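Local coordinates for regulatory protein (PDB 5J2Y) that represses virulence genes in quorum sensing by binding promoter DNA, probably through its helix-turn-helix domain, at residues A[49-52]-A[53-56]; A[64-68]-A[69-73]. All coordinates share one frame; numbering follows the deposited sequence.

How the contacts relate
Both contacts are helix starts at the protein surface, neither of them a core contact: residues 49-52 lead into helix 52-62, and the loop residues 64-67 connect the end of that helix to helix 68-75. They therefore lie in series along the chain, with centres 18 Å apart and nearest atoms about 6 Å apart, and they do not touch. Contact 1 has one buried residue, Leu50, and its nearest atom is about 4 Å from the bound DNA. Contact 2 has no buried residue, and the nearest atom of contact 2 is about 14 Å from the bound DNA. Their chemistry also differs. Prolines and ring packing begin the first helix, whereas a reciprocal Thr-Gln capping box begins the second.

Contact 1. Residues A[49-52]-A[53-56]; sequences NLPF and PIYL
Pro51 and Tyr55 are joined by a backbone hydrogen bond, Tyr55 N to Pro51 O at 3.0 Å with a N-H...O angle of 165°, which opens the helix. A weak, bent bond from Ile54 N reaches the same oxygen. One residue on, Phe52 O takes Leu56 N at 2.8 Å.

Apolar contacts of the aliphatic residues form a second group. The two methyls of Leu50 divide between neighbours on the helix: CD1 meets Ile54 CG2 at 3.7 Å, while CD2 comes to Tyr55 CB at 4.0 Å, near the plane of the tyrosine ring at its edge. Pro51 CB lies against Pro53 CD. These residues fall within the RsaL-like helix-turn-helix domain, with Pro51 as the N-cap residue of helix 52-62. Leu50 and Pro51 both lean on Phe44 of helix 38-45, and Pro51 also packs on a phosphate of the bound DNA, which places this helix start beside the DNA backbone.

The aromatic contacts involve the first residue of the helix, Phe52, and Tyr55 three residues later. Phe52 turns CG away from its own nitrogen (chi1 -169°), and Tyr55 does likewise, which brings Phe52 CE1 within 3.5 Å of Tyr55 CD2. The two rings meet obliquely, their planes at 37°. Leu56 approaches the phenylalanine differently: its CG sits over one face in a CH-pi contact, 4.2 Å from the Phe52 ring centroid, while its CD2 touches Phe52 CZ at 3.6 Å.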
# COMPACT_ATOMS: atom_id res chain seq x y z
N ASN A 49 13.22 0.31 3.37
CA ASN A 49 12.71 -0.72 4.26
C ASN A 49 11.23 -0.52 4.61
O ASN A 49 10.83 0.50 5.17
CB ASN A 49 13.51 -0.78 5.56
CG ASN A 49 13.14 -2.02 6.38
OD1 ASN A 49 12.53 -1.92 7.46
ND2 ASN A 49 13.49 -3.19 5.85
N LEU A 50 10.43 -1.52 4.29
CA LEU A 50 9.03 -1.52 4.57
C LEU A 50 8.86 -1.98 6.02
O LEU A 50 9.18 -3.10 6.33
CB LEU A 50 8.35 -2.49 3.62
CG LEU A 50 6.86 -2.36 3.42
CD1 LEU A 50 6.50 -0.98 2.85
CD2 LEU A 50 6.31 -3.47 2.54
N PRO A 51 8.40 -1.11 6.91
CA PRO A 51 8.16 -1.57 8.27
C PRO A 51 7.11 -2.71 8.33
O PRO A 51 6.21 -2.79 7.51
CB PRO A 51 7.61 -0.33 8.97
CG PRO A 51 7.76 0.80 8.02
CD PRO A 51 7.88 0.24 6.66
N PHE A 52 7.24 -3.59 9.31
CA PHE A 52 6.45 -4.81 9.30
C PHE A 52 4.93 -4.54 9.34
O PHE A 52 4.18 -5.09 8.56
CB PHE A 52 6.93 -5.75 10.39
CG PHE A 52 6.36 -7.13 10.30
CD1 PHE A 52 6.72 -7.99 9.27
CD2 PHE A 52 5.41 -7.58 11.24
CE1 PHE A 52 6.17 -9.27 9.18
CE2 PHE A 52 4.88 -8.85 11.16
CZ PHE A 52 5.27 -9.70 10.14
N PRO A 53 4.49 -3.60 10.16
CA PRO A 53 3.04 -3.37 10.18
C PRO A 53 2.46 -2.97 8.81
O PRO A 53 1.35 -3.34 8.46
CB PRO A 53 2.87 -2.22 11.18
CG PRO A 53 4.10 -2.23 12.00
CD PRO A 53 5.21 -2.73 11.12
N ILE A 54 3.23 -2.20 8.05
CA ILE A 54 2.77 -1.77 6.71
C ILE A 54 2.81 -2.96 5.78
O ILE A 54 1.96 -3.11 4.91
CB ILE A 54 3.65 -0.65 6.12
CG1 ILE A 54 3.33 0.68 6.77
CG2 ILE A 54 3.32 -0.39 4.65
CD1 ILE A 54 3.36 0.72 8.27
N TYR A 55 3.81 -3.81 5.94
CA TYR A 55 3.86 -5.08 5.19
C TYR A 55 2.60 -5.90 5.45
O TYR A 55 1.95 -6.39 4.50
CB TYR A 55 5.11 -5.85 5.58
CG TYR A 55 5.12 -7.27 5.09
CD1 TYR A 55 5.27 -7.57 3.73
CD2 TYR A 55 5.05 -8.33 5.97
CE1 TYR A 55 5.29 -8.88 3.29
CE2 TYR A 55 5.07 -9.65 5.55
CZ TYR A 55 5.18 -9.92 4.22
OH TYR A 55 5.23 -11.24 3.80
N LEU A 56 2.21 -6.01 6.72
CA LEU A 56 1.01 -6.79 7.06
C LEU A 56 -0.20 -6.20 6.34
O LEU A 56 -0.99 -6.93 5.72
CB LEU A 56 0.75 -6.79 8.58
CG LEU A 56 1.76 -7.46 9.48
CD1 LEU A 56 1.27 -7.36 10.89
CD2 LEU A 56 1.94 -8.91 9.12

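Contact 2. Residues A[64-68]-A[69-73]; sequences GQITD and RQLAD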
# COMPACT_ATOMS: atom_id res chain seq x y z
N GLY A 64 -7.10 -9.29 -1.02
CA GLY A 64 -8.54 -8.99 -1.06
C GLY A 64 -9.24 -9.09 0.28
O GLY A 64 -10.44 -8.99 0.36
N GLN A 65 -8.49 -9.28 1.35
CA GLN A 65 -9.11 -9.49 2.68
C GLN A 65 -9.54 -8.21 3.39
O GLN A 65 -10.34 -8.27 4.29
CB GLN A 65 -8.16 -10.27 3.57
CG GLN A 65 -8.75 -10.56 4.93
CD GLN A 65 -7.99 -11.61 5.69
OE1 GLN A 65 -7.24 -12.41 5.10
NE2 GLN A 65 -8.16 -11.63 7.02
N ILE A 66 -8.97 -7.08 3.00
CA ILE A 66 -9.35 -5.75 3.46
C ILE A 66 -9.77 -4.98 2.24
O ILE A 66 -8.99 -4.92 1.27
CB ILE A 66 -8.14 -4.97 4.00
CG1 ILE A 66 -7.74 -5.51 5.35
CG2 ILE A 66 -8.41 -3.47 4.10
CD1 ILE A 66 -6.37 -5.03 5.80
N THR A 67 -10.95 -4.34 2.30
CA THR A 67 -11.53 -3.67 1.14
C THR A 67 -11.39 -2.15 1.23
O THR A 67 -11.31 -1.57 2.31
CB THR A 67 -13.05 -3.92 0.98
OG1 THR A 67 -13.74 -3.25 2.04
CG2 THR A 67 -13.41 -5.41 1.00
N ASP A 68 -11.39 -1.52 0.06
CA ASP A 68 -11.33 -0.08 -0.04
C ASP A 68 -12.41 0.50 0.84
O ASP A 68 -12.20 1.54 1.44
CB ASP A 68 -11.56 0.37 -1.48
CG ASP A 68 -10.33 0.18 -2.36
OD1 ASP A 68 -9.21 -0.07 -1.85
OD2 ASP A 68 -10.45 0.33 -3.59
N ARG A 69 -13.57 -0.16 0.91
CA ARG A 69 -14.71 0.42 1.64
C ARG A 69 -14.49 0.37 3.14
O ARG A 69 -14.72 1.34 3.87
CB ARG A 69 -16.06 -0.27 1.28
CG ARG A 69 -17.21 0.29 2.12
CD ARG A 69 -18.49 -0.49 1.97
NE ARG A 69 -19.18 -0.18 0.74
CZ ARG A 69 -20.30 0.53 0.62
NH1 ARG A 69 -20.90 1.06 1.67
NH2 ARG A 69 -20.79 0.72 -0.60
N GLN A 70 -14.06 -0.79 3.62
CA GLN A 70 -13.56 -0.89 4.97
C GLN A 70 -12.56 0.23 5.31
O GLN A 70 -12.65 0.84 6.34
CB GLN A 70 -12.89 -2.22 5.15
CG GLN A 70 -13.86 -3.37 5.31
CD GLN A 70 -13.07 -4.64 5.55
OE1 GLN A 70 -12.19 -4.99 4.75
NE2 GLN A 70 -13.32 -5.29 6.69
N LEU A 71 -11.60 0.50 4.45
CA LEU A 71 -10.58 1.54 4.78
C LEU A 71 -11.24 2.92 4.81
O LEU A 71 -11.03 3.65 5.75
CB LEU A 71 -9.39 1.51 3.83
CG LEU A 71 -8.61 0.20 3.96
CD1 LEU A 71 -7.67 -0.06 2.80
CD2 LEU A 71 -7.79 0.23 5.23
N ALA A 72 -12.03 3.24 3.78
CA ALA A 72 -12.81 4.49 3.73
C ALA A 72 -13.70 4.70 4.95
O ALA A 72 -13.77 5.81 5.49
CB ALA A 72 -13.61 4.58 2.47
N ASP A 73 -14.31 3.63 5.43
CA ASP A 73 -15.11 3.73 6.68
C ASP A 73 -14.25 4.13 7.83
O ASP A 73 -14.65 4.92 8.66
CB ASP A 73 -15.78 2.39 7.04
CG ASP A 73 -16.94 2.03 6.10
OD1 ASP A 73 -17.47 2.87 5.34
OD2 ASP A 73 -17.35 0.87 6.14
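Thr67 and Gln70 grip each other through two hydrogen bonds running in opposite senses. Gln70 N donates to Thr67 OG1 at 2.9 Å with a nearly straight N-H...O angle of 168°, and Thr67 N donates to Gln70 OE1 at 2.8 Å, in the carbonyl plane and on a lone pair. This exchange is a capping box, with Thr67 as N-cap of helix 68-75; it gives partners to two backbone N-H groups at the helix start and restrains the rotation of the Gln70 amide.

The torsions account for the fit. Thr67 holds OG1 between its own nitrogen and carbonyl carbon (chi1 69°), facing the first turn. Gln70 sets CG beside its own nitrogen (chi1 -76°) and runs extended from there, crossing the threonine side chain at about a right angle and bringing OE1 back to the loop, where it also lies 3.2 Å from Ile66 CA.

Regular helix bonds follow: Leu71 N to Thr67 O at 3.0 Å and Ala72 N to Asp68 O at 2.9 Å. Beside them Ile66 sets its CG2 methyl against Leu71 CG at 3.7 Å, a hydrophobic staple between the residue before the N-cap (N') and the fourth residue of the helix (N4).

Further out, the Asp68 carboxylate is held from other parts of the chain, by a salt bridge from OD2 to Arg23 NH1 and a hydrogen bond between OD1 and Tyr61 OH. Ile66 packs on Leu57 and Phe60, and Leu71 on Tyr61, setting the beginning of helix 68-75 against the preceding helix 52-62, whose C-terminal end closes with a Schellman motif at Gly64.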